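Local coordinates for putative outer membrane protein (LpxR) (Salmonella typhimurium, PDB 3FID), which acts as a lipid A deacylase, modifying lipopolysaccharide in the outer membrane of the bacterium, at residues D10-F15 against S286-D291; N20-H25 against L270-V275; G31-G36 against A56-S61. One frame throughout, in Å; residues are numbered along the deposited sequence.

Contact 1 (D10-F15 against S286-D291). With ZN (zinc ion), chain G.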
loop_
_atom_site.group_PDB
_atom_site.type_symbol
_atom_site.label_atom_id
_atom_site.label_comp_id
_atom_site.label_asym_id
_atom_site.label_seq_id
_atom_site.Cartn_x
_atom_site.Cartn_y
_atom_site.Cartn_z
ATOM N N ASP A 10 -4.763 0.749 -10.314
ATOM C CA ASP A 10 -4.190 -0.266 -11.198
ATOM C C ASP A 10 -4.020 0.292 -12.619
ATOM O O ASP A 10 -3.157 -0.190 -13.381
ATOM C CB ASP A 10 -4.993 -1.583 -11.181
ATOM C CG ASP A 10 -6.404 -1.415 -11.685
ATOM O OD1 ASP A 10 -6.826 -2.179 -12.557
ATOM O OD2 ASP A 10 -7.121 -0.537 -11.212
ATOM N N ASP A 11 -4.842 1.298 -12.972
ATOM C CA ASP A 11 -4.676 2.059 -14.221
ATOM C C ASP A 11 -3.643 3.164 -13.994
ATOM O O ASP A 11 -3.901 4.149 -13.282
ATOM C CB ASP A 11 -6.026 2.656 -14.685
ATOM C CG ASP A 11 -5.907 3.546 -15.934
ATOM O OD1 ASP A 11 -4.811 3.714 -16.507
ATOM O OD2 ASP A 11 -6.950 4.094 -16.346
ATOM N N ALA A 12 -2.468 3.022 -14.592
ATOM C CA ALA A 12 -1.347 3.899 -14.222
ATOM C C ALA A 12 -1.266 5.092 -15.160
ATOM O O ALA A 12 -0.363 5.912 -15.029
ATOM C CB ALA A 12 0.005 3.116 -14.220
ATOM N N GLY A 13 -2.200 5.181 -16.119
ATOM C CA GLY A 13 -2.266 6.348 -17.009
ATOM C C GLY A 13 -0.977 6.541 -17.770
ATOM O O GLY A 13 -0.511 5.608 -18.408
ATOM N N ILE A 14 -0.383 7.739 -17.710
ATOM C CA ILE A 14 0.829 7.995 -18.498
ATOM C C ILE A 14 2.034 7.182 -18.026
ATOM O O ILE A 14 3.035 7.076 -18.746
ATOM C CB ILE A 14 1.251 9.500 -18.573
ATOM C CG1 ILE A 14 1.560 10.070 -17.188
ATOM C CG2 ILE A 14 0.196 10.330 -19.336
ATOM C CD1 ILE A 14 2.420 11.355 -17.206
ATOM N N PHE A 15 1.931 6.633 -16.818
ATOM C CA PHE A 15 2.966 5.752 -16.265
ATOM C C PHE A 15 2.760 4.257 -16.568
ATOM O O PHE A 15 3.566 3.398 -16.147
ATOM C CB PHE A 15 3.104 5.986 -14.754
ATOM C CG PHE A 15 3.309 7.448 -14.379
ATOM C CD1 PHE A 15 2.286 8.161 -13.767
ATOM C CD2 PHE A 15 4.522 8.090 -14.642
ATOM C CE1 PHE A 15 2.453 9.500 -13.409
ATOM C CE2 PHE A 15 4.699 9.440 -14.297
ATOM C CZ PHE A 15 3.653 10.131 -13.684
ATOM N N SER A 286 -0.012 -5.544 -10.895
ATOM C CA SER A 286 0.769 -4.288 -10.772
ATOM C C SER A 286 -0.147 -3.062 -10.640
ATOM O O SER A 286 -1.277 -3.013 -11.170
ATOM C CB SER A 286 1.705 -4.104 -11.975
ATOM O OG SER A 286 0.958 -4.064 -13.188
ATOM N N TYR A 287 0.363 -2.052 -9.950
ATOM C CA TYR A 287 -0.377 -0.818 -9.766
ATOM C C TYR A 287 0.615 0.280 -9.411
ATOM O O TYR A 287 1.811 0.008 -9.153
ATOM C CB TYR A 287 -1.427 -0.975 -8.649
ATOM C CG TYR A 287 -0.862 -1.270 -7.259
ATOM C CD1 TYR A 287 -0.540 -2.561 -6.863
ATOM C CD2 TYR A 287 -0.670 -0.239 -6.349
ATOM C CE1 TYR A 287 -0.028 -2.810 -5.568
ATOM C CE2 TYR A 287 -0.147 -0.464 -5.071
ATOM C CZ TYR A 287 0.158 -1.731 -4.692
ATOM O OH TYR A 287 0.648 -1.871 -3.423
ATOM N N ILE A 288 0.127 1.510 -9.385
ATOM C CA ILE A 288 0.959 2.621 -8.936
ATOM C C ILE A 288 0.315 3.333 -7.774
ATOM O O ILE A 288 -0.881 3.201 -7.533
ATOM C CB ILE A 288 1.212 3.661 -10.036
ATOM C CG1 ILE A 288 -0.110 4.322 -10.484
ATOM C CG2 ILE A 288 1.970 3.027 -11.216
ATOM C CD1 ILE A 288 0.068 5.625 -11.234
ATOM N N ASN A 289 1.126 4.077 -7.042
ATOM C CA ASN A 289 0.583 5.143 -6.215
ATOM C C ASN A 289 1.319 6.447 -6.544
ATOM O O ASN A 289 2.516 6.426 -6.877
ATOM C CB ASN A 289 0.524 4.774 -4.708
ATOM C CG ASN A 289 1.883 4.450 -4.091
ATOM O OD1 ASN A 289 2.359 3.307 -4.151
ATOM N ND2 ASN A 289 2.496 5.446 -3.449
ATOM N N GLY A 290 0.574 7.556 -6.517
ATOM C CA GLY A 290 1.143 8.889 -6.708
ATOM C C GLY A 290 0.765 9.717 -5.497
ATOM O O GLY A 290 -0.393 9.667 -5.027
ATOM N N ASP A 291 1.745 10.429 -4.946
ATOM C CA ASP A 291 1.514 11.142 -3.691
ATOM C C ASP A 291 1.926 12.612 -3.793
ATOM O O ASP A 291 2.899 12.968 -4.486
ATOM C CB ASP A 291 2.256 10.513 -2.493
ATOM C CG ASP A 291 2.469 8.985 -2.617
ATOM O OD1 ASP A 291 1.542 8.223 -2.937
ATOM O OD2 ASP A 291 3.597 8.543 -2.329
HETATM ZN ZN ZN G . -9.175 0.169 -10.428
HETATM O O HOH W 1 -1.423 -2.119 -14.144
#

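Contact 2 (N20-H25 against L270-V275). With ZN (zinc ion), chain F; CXE (pentaethylene glycol monodecyl ether), chain L.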
loop_
_atom_site.group_PDB
_atom_site.type_symbol
_atom_site.label_atom_id
_atom_site.label_comp_id
_atom_site.label_asym_id
_atom_site.label_seq_id
_atom_site.Cartn_x
_atom_site.Cartn_y
_atom_site.Cartn_z
ATOM N N ASN A 20 4.392 -1.424 -17.140
ATOM C CA ASN A 20 4.392 -2.622 -18.022
ATOM C C ASN A 20 5.790 -3.080 -18.385
ATOM O O ASN A 20 6.055 -4.272 -18.417
ATOM C CB ASN A 20 3.631 -2.381 -19.331
ATOM C CG ASN A 20 2.159 -2.154 -19.121
ATOM O OD1 ASN A 20 1.638 -2.371 -18.034
ATOM N ND2 ASN A 20 1.481 -1.709 -20.161
ATOM N N ALA A 21 6.684 -2.135 -18.664
ATOM C CA ALA A 21 8.069 -2.499 -18.975
ATOM C C ALA A 21 8.740 -3.122 -17.747
ATOM O O ALA A 21 9.520 -4.092 -17.850
ATOM C CB ALA A 21 8.849 -1.289 -19.444
ATOM N N LEU A 22 8.406 -2.595 -16.574
ATOM C CA LEU A 22 9.030 -3.053 -15.353
ATOM C C LEU A 22 8.547 -4.449 -14.901
ATOM O O LEU A 22 9.354 -5.293 -14.527
ATOM C CB LEU A 22 8.864 -1.996 -14.252
ATOM C CG LEU A 22 9.522 -2.212 -12.878
ATOM C CD1 LEU A 22 11.025 -2.497 -12.974
ATOM C CD2 LEU A 22 9.213 -0.985 -11.976
ATOM N N TYR A 23 7.240 -4.699 -14.958
ATOM C CA TYR A 23 6.672 -5.904 -14.351
ATOM C C TYR A 23 6.000 -6.840 -15.367
ATOM O O TYR A 23 5.518 -7.910 -15.009
ATOM C CB TYR A 23 5.663 -5.518 -13.230
ATOM C CG TYR A 23 6.253 -4.775 -12.056
ATOM C CD1 TYR A 23 7.329 -5.308 -11.334
ATOM C CD2 TYR A 23 5.737 -3.550 -11.652
ATOM C CE1 TYR A 23 7.876 -4.624 -10.241
ATOM C CE2 TYR A 23 6.278 -2.863 -10.557
ATOM C CZ TYR A 23 7.352 -3.406 -9.859
ATOM O OH TYR A 23 7.887 -2.697 -8.766
ATOM N N GLY A 24 5.963 -6.436 -16.631
ATOM C CA GLY A 24 5.353 -7.275 -17.663
ATOM C C GLY A 24 3.878 -6.982 -17.851
ATOM O O GLY A 24 3.186 -6.486 -16.938
ATOM N N HIS A 25 3.367 -7.293 -19.042
ATOM C CA HIS A 25 2.004 -6.860 -19.330
ATOM C C HIS A 25 0.905 -7.705 -18.642
ATOM O O HIS A 25 -0.150 -7.160 -18.316
ATOM C CB HIS A 25 1.747 -6.709 -20.853
ATOM C CG HIS A 25 0.529 -5.891 -21.167
ATOM N ND1 HIS A 25 -0.740 -6.436 -21.245
ATOM C CD2 HIS A 25 0.382 -4.561 -21.379
ATOM C CE1 HIS A 25 -1.613 -5.471 -21.494
ATOM N NE2 HIS A 25 -0.957 -4.326 -21.581
ATOM N N LEU A 270 6.121 8.974 -6.856
ATOM C CA LEU A 270 5.487 7.926 -7.642
ATOM C C LEU A 270 6.118 6.595 -7.235
ATOM O O LEU A 270 7.336 6.517 -7.081
ATOM C CB LEU A 270 5.689 8.232 -9.145
ATOM C CG LEU A 270 5.256 7.400 -10.367
ATOM C CD1 LEU A 270 6.372 6.560 -10.908
ATOM C CD2 LEU A 270 3.985 6.596 -10.152
ATOM N N SER A 271 5.290 5.574 -7.011
ATOM C CA SER A 271 5.787 4.230 -6.721
ATOM C C SER A 271 5.131 3.242 -7.697
ATOM O O SER A 271 3.915 3.291 -7.910
ATOM C CB SER A 271 5.501 3.854 -5.250
ATOM O OG SER A 271 6.154 2.621 -4.914
ATOM N N LEU A 272 5.959 2.434 -8.354
ATOM C CA LEU A 272 5.527 1.390 -9.283
ATOM C C LEU A 272 5.602 0.060 -8.572
ATOM O O LEU A 272 6.707 -0.394 -8.207
ATOM C CB LEU A 272 6.475 1.369 -10.497
ATOM C CG LEU A 272 6.685 2.692 -11.279
ATOM C CD1 LEU A 272 7.689 2.498 -12.468
ATOM C CD2 LEU A 272 5.427 3.257 -11.812
ATOM N N ASN A 273 4.454 -0.595 -8.404
ATOM C CA ASN A 273 4.360 -1.699 -7.468
ATOM C C ASN A 273 3.877 -2.981 -8.098
ATOM O O ASN A 273 3.109 -2.929 -9.028
ATOM C CB ASN A 273 3.447 -1.306 -6.304
ATOM C CG ASN A 273 3.809 0.052 -5.736
ATOM O OD1 ASN A 273 4.978 0.323 -5.463
ATOM N ND2 ASN A 273 2.803 0.919 -5.569
ATOM N N LYS A 274 4.365 -4.122 -7.595
ATOM C CA LYS A 274 3.821 -5.418 -8.004
ATOM C C LYS A 274 3.639 -6.315 -6.790
ATOM O O LYS A 274 4.535 -6.442 -5.951
ATOM C CB LYS A 274 4.716 -6.130 -9.027
ATOM C CG LYS A 274 4.049 -7.416 -9.611
ATOM C CD LYS A 274 4.963 -8.187 -10.530
ATOM C CE LYS A 274 5.739 -9.253 -9.729
ATOM N NZ LYS A 274 6.281 -10.293 -10.656
ATOM N N VAL A 275 2.484 -6.973 -6.719
ATOM C CA VAL A 275 2.261 -7.953 -5.680
ATOM C C VAL A 275 2.101 -9.322 -6.376
ATOM O O VAL A 275 1.325 -9.429 -7.343
ATOM C CB VAL A 275 1.013 -7.572 -4.836
ATOM C CG1 VAL A 275 0.649 -8.682 -3.838
ATOM C CG2 VAL A 275 1.260 -6.201 -4.066
HETATM ZN ZN ZN F . -1.564 -8.345 -21.384
HETATM C C1 CXE L . 18.162 -7.030 -2.277
HETATM C C2 CXE L . 18.033 -5.544 -2.565
HETATM C C3 CXE L . 16.601 -5.201 -2.950
HETATM C C4 CXE L . 16.453 -4.776 -4.403
HETATM C C5 CXE L . 15.291 -5.530 -5.050
HETATM C C6 CXE L . 14.355 -4.596 -5.819
HETATM C C7 CXE L . 13.721 -5.325 -6.982
HETATM C C8 CXE L . 12.781 -4.434 -7.756
HETATM C C9 CXE L . 12.851 -4.764 -9.235
HETATM C C10 CXE L . 11.526 -5.281 -9.795
HETATM O O11 CXE L . 11.814 -6.181 -10.863
HETATM C C12 CXE L . 10.672 -6.813 -11.450
HETATM C C13 CXE L . 10.157 -7.986 -10.622
HETATM O O14 CXE L . 11.017 -9.119 -10.767
HETATM C C15 CXE L . 10.457 -10.315 -10.216
HETATM O O HOH W 2 7.122 -9.105 -12.838
#

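Contact 3 (G31-G36 against A56-S61). With ZN (zinc ion), chain G.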
loop_
_atom_site.group_PDB
_atom_site.type_symbol
_atom_site.label_atom_id
_atom_site.label_comp_id
_atom_site.label_asym_id
_atom_site.label_seq_id
_atom_site.Cartn_x
_atom_site.Cartn_y
_atom_site.Cartn_z
ATOM N N GLY A 31 -6.648 -7.026 -11.964
ATOM C CA GLY A 31 -7.242 -5.853 -11.366
ATOM C C GLY A 31 -7.441 -5.951 -9.879
ATOM O O GLY A 31 -8.249 -5.199 -9.360
ATOM N N ASP A 32 -6.684 -6.824 -9.201
ATOM C CA ASP A 32 -6.916 -7.159 -7.784
ATOM C C ASP A 32 -7.089 -5.944 -6.860
ATOM O O ASP A 32 -7.993 -5.928 -6.035
ATOM C CB ASP A 32 -5.789 -8.021 -7.209
ATOM C CG ASP A 32 -5.665 -9.366 -7.869
ATOM O OD1 ASP A 32 -5.466 -9.442 -9.101
ATOM O OD2 ASP A 32 -5.697 -10.358 -7.114
ATOM N N TYR A 33 -6.171 -4.980 -6.948
ATOM C CA TYR A 33 -6.232 -3.773 -6.120
ATOM C C TYR A 33 -6.600 -2.645 -7.056
ATOM O O TYR A 33 -5.798 -2.208 -7.883
ATOM C CB TYR A 33 -4.878 -3.536 -5.458
ATOM C CG TYR A 33 -4.740 -2.294 -4.617
ATOM C CD1 TYR A 33 -3.504 -1.633 -4.515
ATOM C CD2 TYR A 33 -5.812 -1.798 -3.877
ATOM C CE1 TYR A 33 -3.349 -0.482 -3.695
ATOM C CE2 TYR A 33 -5.658 -0.650 -3.049
ATOM C CZ TYR A 33 -4.440 -0.005 -2.971
ATOM O OH TYR A 33 -4.318 1.123 -2.152
ATOM N N THR A 34 -7.853 -2.226 -6.976
ATOM C CA THR A 34 -8.389 -1.338 -8.002
ATOM C C THR A 34 -8.275 0.180 -7.682
ATOM O O THR A 34 -8.068 0.996 -8.592
ATOM C CB THR A 34 -9.833 -1.760 -8.471
ATOM O OG1 THR A 34 -10.155 -1.070 -9.684
ATOM C CG2 THR A 34 -10.906 -1.481 -7.427
ATOM N N ALA A 35 -8.381 0.555 -6.414
ATOM C CA ALA A 35 -8.252 1.953 -6.045
ATOM C C ALA A 35 -7.789 2.094 -4.613
ATOM O O ALA A 35 -8.157 1.312 -3.742
ATOM C CB ALA A 35 -9.620 2.695 -6.226
ATOM N N GLY A 36 -7.020 3.149 -4.352
ATOM C CA GLY A 36 -6.723 3.533 -2.978
ATOM C C GLY A 36 -6.811 5.042 -2.821
ATOM O O GLY A 36 -6.464 5.794 -3.749
ATOM N N ALA A 56 -8.007 6.032 5.415
ATOM C CA ALA A 56 -7.804 5.491 4.074
ATOM C C ALA A 56 -8.937 4.545 3.665
ATOM O O ALA A 56 -9.628 3.990 4.529
ATOM C CB ALA A 56 -6.455 4.771 4.011
ATOM N N GLN A 57 -9.110 4.396 2.358
ATOM C CA GLN A 57 -10.037 3.403 1.795
ATOM C C GLN A 57 -9.344 2.693 0.637
ATOM O O GLN A 57 -8.841 3.328 -0.295
ATOM C CB GLN A 57 -11.333 4.055 1.299
ATOM C CG GLN A 57 -12.450 3.008 0.972
ATOM C CD GLN A 57 -13.449 3.487 -0.059
ATOM O OE1 GLN A 57 -13.087 4.102 -1.063
ATOM N NE2 GLN A 57 -14.723 3.213 0.190
ATOM N N ASP A 58 -9.304 1.372 0.710
ATOM C CA ASP A 58 -8.751 0.569 -0.371
ATOM C C ASP A 58 -9.811 -0.384 -0.892
ATOM O O ASP A 58 -10.569 -0.931 -0.099
ATOM C CB ASP A 58 -7.568 -0.197 0.167
ATOM C CG ASP A 58 -6.457 0.733 0.571
ATOM O OD1 ASP A 58 -6.009 1.495 -0.325
ATOM O OD2 ASP A 58 -6.099 0.715 1.762
ATOM N N ILE A 59 -9.864 -0.530 -2.220
ATOM C CA ILE A 59 -10.928 -1.261 -2.922
ATOM C C ILE A 59 -10.260 -2.373 -3.748
ATOM O O ILE A 59 -9.255 -2.120 -4.441
ATOM C CB ILE A 59 -11.720 -0.314 -3.837
ATOM C CG1 ILE A 59 -12.259 0.888 -3.023
ATOM C CG2 ILE A 59 -12.915 -1.070 -4.566
ATOM C CD1 ILE A 59 -13.091 1.865 -3.877
ATOM N N TYR A 60 -10.819 -3.583 -3.630
ATOM C CA TYR A 60 -10.280 -4.808 -4.229
ATOM C C TYR A 60 -11.351 -5.403 -5.125
ATOM O O TYR A 60 -12.545 -5.235 -4.857
ATOM C CB TYR A 60 -9.842 -5.824 -3.149
ATOM C CG TYR A 60 -8.760 -5.203 -2.287
ATOM C CD1 TYR A 60 -7.448 -5.155 -2.739
ATOM C CD2 TYR A 60 -9.066 -4.595 -1.065
ATOM C CE1 TYR A 60 -6.434 -4.524 -1.990
ATOM C CE2 TYR A 60 -8.061 -3.972 -0.299
ATOM C CZ TYR A 60 -6.755 -3.941 -0.782
ATOM O OH TYR A 60 -5.743 -3.330 -0.065
ATOM N N SER A 61 -10.904 -6.072 -6.188
ATOM C CA SER A 61 -11.785 -6.351 -7.355
ATOM C C SER A 61 -11.432 -7.717 -7.976
ATOM O O SER A 61 -10.259 -8.129 -7.933
ATOM C CB SER A 61 -11.614 -5.241 -8.405
ATOM O OG SER A 61 -12.447 -5.478 -9.557
HETATM ZN ZN ZN G . -9.175 0.169 -10.428
HETATM O O HOH W 3 -12.741 -2.848 -10.357
#

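Contact 1 (D10-F15 against S286-D291)
The ring of F15 meets I288 obliquely, its CD1 lying 4.2 Å from CD1 of the isoleucine, while one face of the same ring is occupied by CG1 of the adjacent I14, centred above it. Y287 sends its ring away from 10-15 and engages Y33 edge-to-face; what it offers D10 is CB alone, 3.8 Å from D10 CA. These flat groups sit at the seam of an outer-membrane beta barrel, where the last strand, 285-295, pairs antiparallel with the first, 2-9, and the chain then leaves that first strand through the loop 10-15. The apolar centre of the contact is I288. Its CG1 lies between the backbone N and the carbonyl carbon (chi1 63°), which brings the ethyl branch under the loop: CD1 comes 3.7 Å from A12 CA, and CG2 touches A12 CB at 3.6 Å. L19 of helix 16-23 packs on both of these side chains. The loop is shaped by an Asx turn, in which G13 N donates to D11 OD1 from above the carboxylate plane, 3.0 Å away, and by a backbone bond from F15 N to A12 O. No direct hydrogen bond joins the two segments; instead, a water within hydrogen-bonding distance of both D10 O (2.7 Å) and S286 O (3.1 Å) lies between the two backbones. The D10 side chain takes a different course, its carboxylate leading away from the strand toward a zinc ion that T34 also binds. OD2 is the D10 oxygen that ligates this metal, at 2.3 Å.

Contact 2 (N20-H25 against L270-V275)
Y23 lies sandwiched across this contact: CG of L22 sits over the centre of one ring face, and CB of K274 covers the opposite face. The lysine side is a well-formed CH-pi contact, with K274 CB 3.5 Å from the centroid of the Y23 ring and only 8° off its normal. This is how the end of helix 16-23 docks on the barrel wall, against strand 266-275. With its CG anti to the carbonyl carbon (chi1 -63°), Y23 lays its ring across the strand and carries the phenol as far as L272. There OH donates to L272 O at 2.6 Å, a short bond that comes from above the carbonyl plane. L22 has a second role besides covering the ring: its CD2 meets L272 CD1 at 3.8 Å, the two leucines running obliquely past one another. K274 lies obliquely to Y23 too, but its chain bends at CG-CD, turning the amine away from the ring. NZ forms a salt bridge with D284 and donates at 2.6 Å to a water, which in turn donates to Y23 O at 3.0 Å. The detergent pentaethylene glycol monodecyl ether adds to the arrangement, its C12 resting 3.7 Å from Y23 CD1 and its C13 lying at the ring edge in plane. Beyond the helix end, G24 adopts positive phi, and H25 turns aside to bind a zinc ion shared with D29. The tyrosine thus joins two chemistries: its ring is clasped by aliphatic carbon on both faces, while its hydroxyl is held at the strand backbone, so that CH-pi packing and the hydrogen bond together should restrict its rotation beside a surface that accepts an amphiphile.

Contact 3 (G31-G36 against A56-S61)
Y33 and D58 form the tight end of this contact, the phenol OH donating to D58 OD1 at just 2.5 Å. The oxygen is met from well above the carboxylate plane, and ring and carboxylate are turned 66° apart. D58 OD1 takes both the phenol and R205, the latter in a salt bridge, while OD2 is hydrogen-bonded to H84, a ligand of another zinc ion. The packing stays dense around it: G36, without a side chain, brings its CA within 3.4 Å of D58 OD1. Alongside, the Y33 and Y60 rings are nearly parallel (24°) but slid so far that they barely overlap, Y33 CD2 touching Y60 CE1 at 3.4 Å. The two strands belong to the antiparallel hairpin 33-44 and 49-60 of the barrel, and a classic beta bulge interrupts their register: T34 N bonds I59 O at 2.9 Å, A35 N reaches the same oxygen only weakly at 3.4 Å, and I59 N returns a bond to A35 O. The looser part is at A35, which is partly exposed and meets I59 less closely, CB to CD1 at 4.3 Å, though I59 CG2 is packed against T34 CG2. T34, one of the two bulge residues facing I59, is also a zinc ligand. A chi1 of -166° carries T34 OG1 to the metal, which the backbone O of the same residue also binds. A water enters at this end as well, 3.2 Å from T34 OG1 and donating to S61 OG at 2.8 Å.

How the contacts relate
Contacts 1 and 3 converge on a single zinc ion: D10 from the loop and T34 from the bulged strand are both ligands, and D10 OD2 lies 3.2 Å from T34 O. The same two contacts also pack directly, D10 CB coming 3.5 Å from Y33 O. Contact 2 joins contact 1 through neighbouring barrel strands, N273 N probably donating to Y287 O and N273 ND2 to N289 OD1, each at 2.8 Å. It does not touch contact 3, the nearest atoms being about 7 Å apart. Detergent meets Y23 and L270 of contact 2 and F15 of contact 1, so the surface that takes up amphiphile and the zinc site shared by D10 and T34 are linked through contact 1.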